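Local coordinates for protein acinetobacter secreted protease CpaA (Acinetobacter nosocomialis M2, PDB 6O38) that probably cleaves proteins as a zinc-dependent metalloprotease released through the type II secretion system, with a dedicated chaperone as its partner, at residues P209-W220 against R235-A246. Sequence-based numbering, arbitrary orientation.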
ATOM      1  N   PRO A 209       6.911   5.551 -21.141  1.00 43.86           N
ATOM      2  CA  PRO A 209       7.122   5.611 -19.684  1.00 42.67           C
ATOM      3  C   PRO A 209       7.040   4.261 -18.994  1.00 42.14           C
ATOM      4  O   PRO A 209       7.485   4.148 -17.845  1.00 40.82           O
ATOM      5  CB  PRO A 209       6.006   6.546 -19.196  1.00 43.25           C
ATOM      6  CG  PRO A 209       5.527   7.258 -20.409  1.00 44.27           C
ATOM      7  CD  PRO A 209       5.716   6.312 -21.543  1.00 44.94           C
ATOM      8  N   LEU A 210       6.493   3.238 -19.647  1.00 42.34           N
ATOM      9  CA  LEU A 210       6.344   1.920 -19.034  1.00 41.16           C
ATOM     10  C   LEU A 210       6.608   0.858 -20.091  1.00 41.37           C
ATOM     11  O   LEU A 210       5.796   0.672 -21.004  1.00 42.83           O
ATOM     12  CB  LEU A 210       4.951   1.751 -18.425  1.00 41.31           C
ATOM     13  CG  LEU A 210       4.682   0.428 -17.708  1.00 40.06           C
ATOM     14  CD1 LEU A 210       5.717   0.196 -16.619  1.00 38.61           C
ATOM     15  CD2 LEU A 210       3.275   0.405 -17.130  1.00 40.40           C
ATOM     16  N   THR A 211       7.736   0.164 -19.967  1.00 41.82           N
ATOM     17  CA  THR A 211       8.097  -0.932 -20.857  1.00 42.51           C
ATOM     18  C   THR A 211       7.959  -2.247 -20.101  1.00 41.16           C
ATOM     19  O   THR A 211       8.428  -2.366 -18.964  1.00 39.42           O
ATOM     20  CB  THR A 211       9.526  -0.766 -21.380  1.00 42.34           C
ATOM     21  OG1 THR A 211       9.705   0.567 -21.876  1.00 43.17           O
ATOM     22  CG2 THR A 211       9.801  -1.757 -22.503  1.00 43.74           C
ATOM     23  N   GLU A 212       7.318  -3.229 -20.731  1.00 42.62           N
ATOM     24  CA  GLU A 212       7.032  -4.514 -20.102  1.00 41.56           C
ATOM     25  C   GLU A 212       7.677  -5.615 -20.936  1.00 42.27           C
ATOM     26  O   GLU A 212       7.289  -5.835 -22.088  1.00 44.13           O
ATOM     27  CB  GLU A 212       5.523  -4.723 -19.965  1.00 42.09           C
ATOM     28  CG  GLU A 212       5.120  -6.024 -19.302  1.00 41.60           C
ATOM     29  CD  GLU A 212       3.634  -6.080 -19.000  1.00 42.36           C
ATOM     30  OE1 GLU A 212       2.953  -6.994 -19.513  1.00 43.10           O
ATOM     31  OE2 GLU A 212       3.144  -5.201 -18.259  1.00 42.07           O
ATOM     32  N   ILE A 213       8.656  -6.302 -20.353  1.00 37.88           N
ATOM     33  CA  ILE A 213       9.466  -7.297 -21.049  1.00 38.83           C
ATOM     34  C   ILE A 213       9.084  -8.674 -20.527  1.00 38.38           C
ATOM     35  O   ILE A 213       9.224  -8.955 -19.330  1.00 36.62           O
ATOM     36  CB  ILE A 213      10.965  -7.028 -20.859  1.00 38.09           C
ATOM     37  CG1 ILE A 213      11.322  -5.643 -21.402  1.00 38.54           C
ATOM     38  CG2 ILE A 213      11.792  -8.108 -21.542  1.00 39.44           C
ATOM     39  CD1 ILE A 213      12.643  -5.114 -20.904  1.00 37.19           C
ATOM     40  N   ALA A 214       8.607  -9.534 -21.422  1.00 35.88           N
ATOM     41  CA  ALA A 214       8.099 -10.849 -21.057  1.00 35.91           C
ATOM     42  C   ALA A 214       9.108 -11.942 -21.388  1.00 36.33           C
ATOM     43  O   ALA A 214       9.705 -11.948 -22.468  1.00 37.50           O
ATOM     44  CB  ALA A 214       6.777 -11.135 -21.771  1.00 37.15           C
ATOM     45  N   PHE A 215       9.292 -12.863 -20.446  1.00 35.63           N
ATOM     46  CA  PHE A 215      10.048 -14.089 -20.655  1.00 36.81           C
ATOM     47  C   PHE A 215       9.090 -15.273 -20.659  1.00 37.34           C
ATOM     48  O   PHE A 215       8.135 -15.312 -19.876  1.00 35.93           O
ATOM     49  CB  PHE A 215      11.107 -14.287 -19.563  1.00 35.28           C
ATOM     50  CG  PHE A 215      12.331 -13.428 -19.726  1.00 35.13           C
ATOM     51  CD1 PHE A 215      12.248 -12.047 -19.643  1.00 33.92           C
ATOM     52  CD2 PHE A 215      13.572 -14.008 -19.939  1.00 36.29           C
ATOM     53  CE1 PHE A 215      13.379 -11.260 -19.784  1.00 33.66           C
ATOM     54  CE2 PHE A 215      14.704 -13.228 -20.081  1.00 36.08           C
ATOM     55  CZ  PHE A 215      14.608 -11.852 -20.002  1.00 34.65           C
ATOM     56  N   GLY A 216       9.343 -16.239 -21.539  1.00 36.47           N
ATOM     57  CA  GLY A 216       8.518 -17.430 -21.587  1.00 37.05           C
ATOM     58  C   GLY A 216       9.243 -18.568 -22.270  1.00 39.04           C
ATOM     59  O   GLY A 216      10.391 -18.439 -22.698  1.00 40.13           O
ATOM     60  N   ASP A 217       8.559 -19.706 -22.356  1.00 39.36           N
ATOM     61  CA  ASP A 217       9.095 -20.830 -23.110  1.00 41.64           C
ATOM     62  C   ASP A 217       9.000 -20.529 -24.600  1.00 43.97           C
ATOM     63  O   ASP A 217       7.935 -20.160 -25.105  1.00 43.99           O
ATOM     64  CB  ASP A 217       8.346 -22.115 -22.765  1.00 41.33           C
ATOM     65  CG  ASP A 217       8.669 -22.620 -21.371  1.00 39.60           C
ATOM     66  OD1 ASP A 217       9.729 -22.239 -20.829  1.00 39.09           O
ATOM     67  OD2 ASP A 217       7.868 -23.404 -20.820  1.00 38.77           O
ATOM     68  N   GLY A 218      10.118 -20.681 -25.304  1.00 40.78           N
ATOM     69  CA  GLY A 218      10.217 -20.225 -26.673  1.00 42.88           C
ATOM     70  C   GLY A 218      10.457 -18.739 -26.821  1.00 42.62           C
ATOM     71  O   GLY A 218      10.550 -18.253 -27.957  1.00 44.26           O
ATOM     72  N   ASN A 219      10.560 -18.004 -25.711  1.00 42.60           N
ATOM     73  CA  ASN A 219      10.827 -16.564 -25.721  1.00 41.78           C
ATOM     74  C   ASN A 219      11.662 -16.276 -24.471  1.00 39.72           C
ATOM     75  O   ASN A 219      11.123 -15.970 -23.404  1.00 37.15           O
ATOM     76  CB  ASN A 219       9.526 -15.772 -25.740  1.00 40.50           C
ATOM     77  CG  ASN A 219       9.718 -14.308 -25.395  1.00 39.05           C
ATOM     78  OD1 ASN A 219      10.673 -13.671 -25.837  1.00 39.92           O
ATOM     79  ND2 ASN A 219       8.807 -13.768 -24.594  1.00 36.88           N
ATOM     80  N   TRP A 220      12.983 -16.349 -24.624  1.00 37.97           N
ATOM     81  CA  TRP A 220      13.842 -16.462 -23.453  1.00 36.22           C
ATOM     82  C   TRP A 220      15.288 -16.202 -23.844  1.00 37.61           C
ATOM     83  O   TRP A 220      15.734 -16.627 -24.912  1.00 40.63           O
ATOM     84  CB  TRP A 220      13.706 -17.856 -22.823  1.00 36.17           C
ATOM     85  CG  TRP A 220      14.530 -18.072 -21.589  1.00 34.48           C
ATOM     86  CD1 TRP A 220      14.135 -17.885 -20.296  1.00 31.79           C
ATOM     87  CD2 TRP A 220      15.886 -18.534 -21.530  1.00 35.79           C
ATOM     88  NE1 TRP A 220      15.162 -18.193 -19.437  1.00 31.12           N
ATOM     89  CE2 TRP A 220      16.247 -18.595 -20.170  1.00 33.42           C
ATOM     90  CE3 TRP A 220      16.830 -18.897 -22.496  1.00 38.91           C
ATOM     91  CZ2 TRP A 220      17.512 -19.003 -19.752  1.00 33.98           C
ATOM     92  CZ3 TRP A 220      18.084 -19.302 -22.079  1.00 39.50           C
ATOM     93  CH2 TRP A 220      18.413 -19.353 -20.718  1.00 36.98           C
ATOM     94  N   ARG A 235       9.854   3.474 -16.434  1.00 40.21           N
ATOM     95  CA  ARG A 235       9.759   2.218 -15.707  1.00 39.25           C
ATOM     96  C   ARG A 235       9.875   1.034 -16.653  1.00 39.23           C
ATOM     97  O   ARG A 235       9.369   1.070 -17.779  1.00 40.52           O
ATOM     98  CB  ARG A 235       8.447   2.128 -14.921  1.00 39.70           C
ATOM     99  CG  ARG A 235       8.405   3.037 -13.707  1.00 39.89           C
ATOM    100  CD  ARG A 235       7.217   2.733 -12.816  1.00 40.31           C
ATOM    101  NE  ARG A 235       7.190   3.601 -11.642  1.00 41.02           N
ATOM    102  CZ  ARG A 235       6.537   3.321 -10.520  1.00 40.86           C
ATOM    103  NH1 ARG A 235       5.853   2.190 -10.413  1.00 40.02           N
ATOM    104  NH2 ARG A 235       6.569   4.170  -9.503  1.00 41.50           N
ATOM    105  N   ILE A 236      10.547  -0.013 -16.182  1.00 37.22           N
ATOM    106  CA  ILE A 236      10.681  -1.271 -16.905  1.00 37.14           C
ATOM    107  C   ILE A 236      10.208  -2.389 -15.989  1.00 36.06           C
ATOM    108  O   ILE A 236      10.737  -2.554 -14.882  1.00 34.79           O
ATOM    109  CB  ILE A 236      12.126  -1.529 -17.367  1.00 36.67           C
ATOM    110  CG1 ILE A 236      12.535  -0.524 -18.443  1.00 37.77           C
ATOM    111  CG2 ILE A 236      12.280  -2.955 -17.875  1.00 36.75           C
ATOM    112  CD1 ILE A 236      13.952  -0.712 -18.934  1.00 37.46           C
ATOM    113  N   ILE A 237       9.217  -3.150 -16.443  1.00 37.60           N
ATOM    114  CA  ILE A 237       8.742  -4.341 -15.749  1.00 36.72           C
ATOM    115  C   ILE A 237       9.250  -5.558 -16.509  1.00 37.04           C
ATOM    116  O   ILE A 237       9.111  -5.635 -17.735  1.00 38.40           O
ATOM    117  CB  ILE A 237       7.209  -4.360 -15.631  1.00 37.24           C
ATOM    118  CG1 ILE A 237       6.726  -3.185 -14.779  1.00 37.17           C
ATOM    119  CG2 ILE A 237       6.734  -5.676 -15.036  1.00 36.52           C
ATOM    120  CD1 ILE A 237       5.220  -3.056 -14.715  1.00 37.86           C
ATOM    121  N   ILE A 238       9.842  -6.501 -15.782  1.00 35.76           N
ATOM    122  CA  ILE A 238      10.359  -7.737 -16.355  1.00 36.29           C
ATOM    123  C   ILE A 238       9.572  -8.891 -15.751  1.00 36.11           C
ATOM    124  O   ILE A 238       9.570  -9.076 -14.527  1.00 34.95           O
ATOM    125  CB  ILE A 238      11.867  -7.899 -16.103  1.00 35.72           C
ATOM    126  CG1 ILE A 238      12.627  -6.700 -16.678  1.00 36.00           C
ATOM    127  CG2 ILE A 238      12.373  -9.193 -16.716  1.00 36.67           C
ATOM    128  CD1 ILE A 238      14.126  -6.776 -16.494  1.00 35.44           C
ATOM    129  N   LYS A 239       8.912  -9.669 -16.608  1.00 36.59           N
ATOM    130  CA  LYS A 239       8.070 -10.777 -16.186  1.00 36.60           C
ATOM    131  C   LYS A 239       8.551 -12.066 -16.836  1.00 37.83           C
ATOM    132  O   LYS A 239       9.116 -12.054 -17.934  1.00 39.22           O
ATOM    133  CB  LYS A 239       6.602 -10.556 -16.580  1.00 37.43           C
ATOM    134  CG  LYS A 239       5.902  -9.388 -15.917  1.00 36.87           C
ATOM    135  CD  LYS A 239       4.528  -9.201 -16.546  1.00 38.31           C
ATOM    136  CE  LYS A 239       3.820  -7.963 -16.026  1.00 38.36           C
ATOM    137  NZ  LYS A 239       2.464  -7.818 -16.630  1.00 39.55           N
ATOM    138  N   SER A 240       8.324 -13.180 -16.148  1.00 34.64           N
ATOM    139  CA  SER A 240       8.704 -14.481 -16.675  1.00 35.93           C
ATOM    140  C   SER A 240       7.610 -15.502 -16.407  1.00 36.14           C
ATOM    141  O   SER A 240       7.062 -15.568 -15.303  1.00 34.82           O
ATOM    142  CB  SER A 240      10.020 -14.977 -16.067  1.00 35.60           C
ATOM    143  OG  SER A 240      10.316 -16.290 -16.510  1.00 37.17           O
ATOM    144  N   THR A 241       7.303 -16.295 -17.431  1.00 35.52           N
ATOM    145  CA  THR A 241       6.562 -17.539 -17.277  1.00 36.01           C
ATOM    146  C   THR A 241       7.384 -18.725 -17.762  1.00 37.60           C
ATOM    147  O   THR A 241       6.858 -19.841 -17.856  1.00 38.35           O
ATOM    148  CB  THR A 241       5.226 -17.477 -18.028  1.00 36.80           C
ATOM    149  OG1 THR A 241       5.470 -17.293 -19.428  1.00 38.68           O
ATOM    150  CG2 THR A 241       4.375 -16.326 -17.508  1.00 35.41           C
ATOM    151  N   ALA A 242       8.662 -18.507 -18.065  1.00 35.75           N
ATOM    152  CA  ALA A 242       9.527 -19.547 -18.596  1.00 37.59           C
ATOM    153  C   ALA A 242       9.871 -20.574 -17.523  1.00 36.90           C
ATOM    154  O   ALA A 242       9.844 -20.298 -16.320  1.00 34.96           O
ATOM    155  CB  ALA A 242      10.809 -18.936 -19.163  1.00 38.51           C
ATOM    156  N   THR A 243      10.199 -21.783 -17.983  1.00 36.52           N
ATOM    157  CA  THR A 243      10.586 -22.850 -17.066  1.00 36.12           C
ATOM    158  C   THR A 243      11.946 -22.571 -16.437  1.00 35.69           C
ATOM    159  O   THR A 243      12.120 -22.710 -15.221  1.00 34.19           O
ATOM    160  CB  THR A 243      10.604 -24.190 -17.804  1.00 38.07           C
ATOM    161  OG1 THR A 243       9.309 -24.452 -18.357  1.00 38.43           O
ATOM    162  CG2 THR A 243      10.985 -25.316 -16.855  1.00 37.60           C
ATOM    163  N   TRP A 244      12.919 -22.168 -17.247  1.00 33.77           N
ATOM    164  CA  TRP A 244      14.295 -22.015 -16.798  1.00 33.49           C
ATOM    165  C   TRP A 244      14.568 -20.572 -16.400  1.00 32.15           C
ATOM    166  O   TRP A 244      14.126 -19.634 -17.072  1.00 32.13           O
ATOM    167  CB  TRP A 244      15.271 -22.458 -17.888  1.00 35.79           C
ATOM    168  CG  TRP A 244      15.067 -23.884 -18.281  1.00 37.16           C
ATOM    169  CD1 TRP A 244      14.395 -24.345 -19.375  1.00 38.67           C
ATOM    170  CD2 TRP A 244      15.501 -25.041 -17.559  1.00 36.97           C
ATOM    171  NE1 TRP A 244      14.402 -25.718 -19.390  1.00 39.33           N
ATOM    172  CE2 TRP A 244      15.073 -26.171 -18.284  1.00 38.29           C
ATOM    173  CE3 TRP A 244      16.219 -25.232 -16.373  1.00 35.78           C
ATOM    174  CZ2 TRP A 244      15.339 -27.472 -17.862  1.00 38.35           C
ATOM    175  CZ3 TRP A 244      16.481 -26.524 -15.957  1.00 35.98           C
ATOM    176  CH2 TRP A 244      16.043 -27.627 -16.700  1.00 37.21           C
ATOM    177  N   SER A 245      15.292 -20.404 -15.297  1.00 35.06           N
ATOM    178  CA  SER A 245      15.573 -19.084 -14.759  1.00 33.42           C
ATOM    179  C   SER A 245      16.466 -18.280 -15.702  1.00 34.31           C
ATOM    180  O   SER A 245      17.152 -18.819 -16.575  1.00 36.41           O
ATOM    181  CB  SER A 245      16.242 -19.197 -13.389  1.00 32.26           C
ATOM    182  OG  SER A 245      15.432 -19.927 -12.484  1.00 31.61           O
ATOM    183  N   ALA A 246      16.446 -16.964 -15.505  1.00 35.73           N
ATOM    184  CA  ALA A 246      17.327 -16.048 -16.211  1.00 35.87           C
ATOM    185  C   ALA A 246      17.823 -15.011 -15.216  1.00 33.54           C
ATOM    186  O   ALA A 246      17.253 -14.836 -14.137  1.00 32.00           O
ATOM    187  CB  ALA A 246      16.623 -15.372 -17.396  1.00 36.49           C
TER
HETATM  188  O   HOH W   1       5.566 -19.682 -20.898  1.00 36.73           O
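Glu212 and Lys239 reach one another across two neighbouring strands by different first torsions: CG of Glu212 is anti to its backbone N (chi1 -179°), CG of Lys239 is anti to its carbonyl carbon (chi1 -65°), and both chains then run out extended. The ammonium meets the carboxylate in a salt bridge, Lys239 NZ lying 3.0 Å from Glu212 OE1. On the same face CD1 of Leu210 packs against CD1 of Ile237 at 3.8 Å. The other face is buried and mostly apolar: CD1 of Ile213 touches CG2 of Ile236, and the Phe215 side chain lies alongside that of Ile238, pointing the same way, with CG2 of Ile238 3.8 Å from CE1 of Phe215.

A partly exposed face of Leu210, Glu212, Ile237 and Lys239 thus backs a buried one, as expected of a sandwich strand pair, and both strands belong to a beta-sandwich domain of the StcE metalloprotease family. Strands 210-215 and 235-240 are parallel, joined by an unbroken run of backbone bonds from Arg235 N to Pro209 O as far as Thr241 N to Phe215 O. Strand 183-195 bonds to the other edge of 210-215, as 266-272 does to that of 235-240, while Leu261 touches both Phe215 and Ile238.

Past the strands the pairing passes to side chains. Asp217, on the type II turn from Gly216 to Asn219, grips Thr243 twice: OD1 accepts from Thr243 N at 2.9 Å, and OD2 uses its syn lone pair for Thr243 OG1 at 3.0 Å. Ser240 OG closes an ST turn by accepting from Ala242 N. After the type II turn, Trp220 lays CD1 against Ala242 CB at 3.7 Å and sends a weak bond from NE1 to Trp244 O.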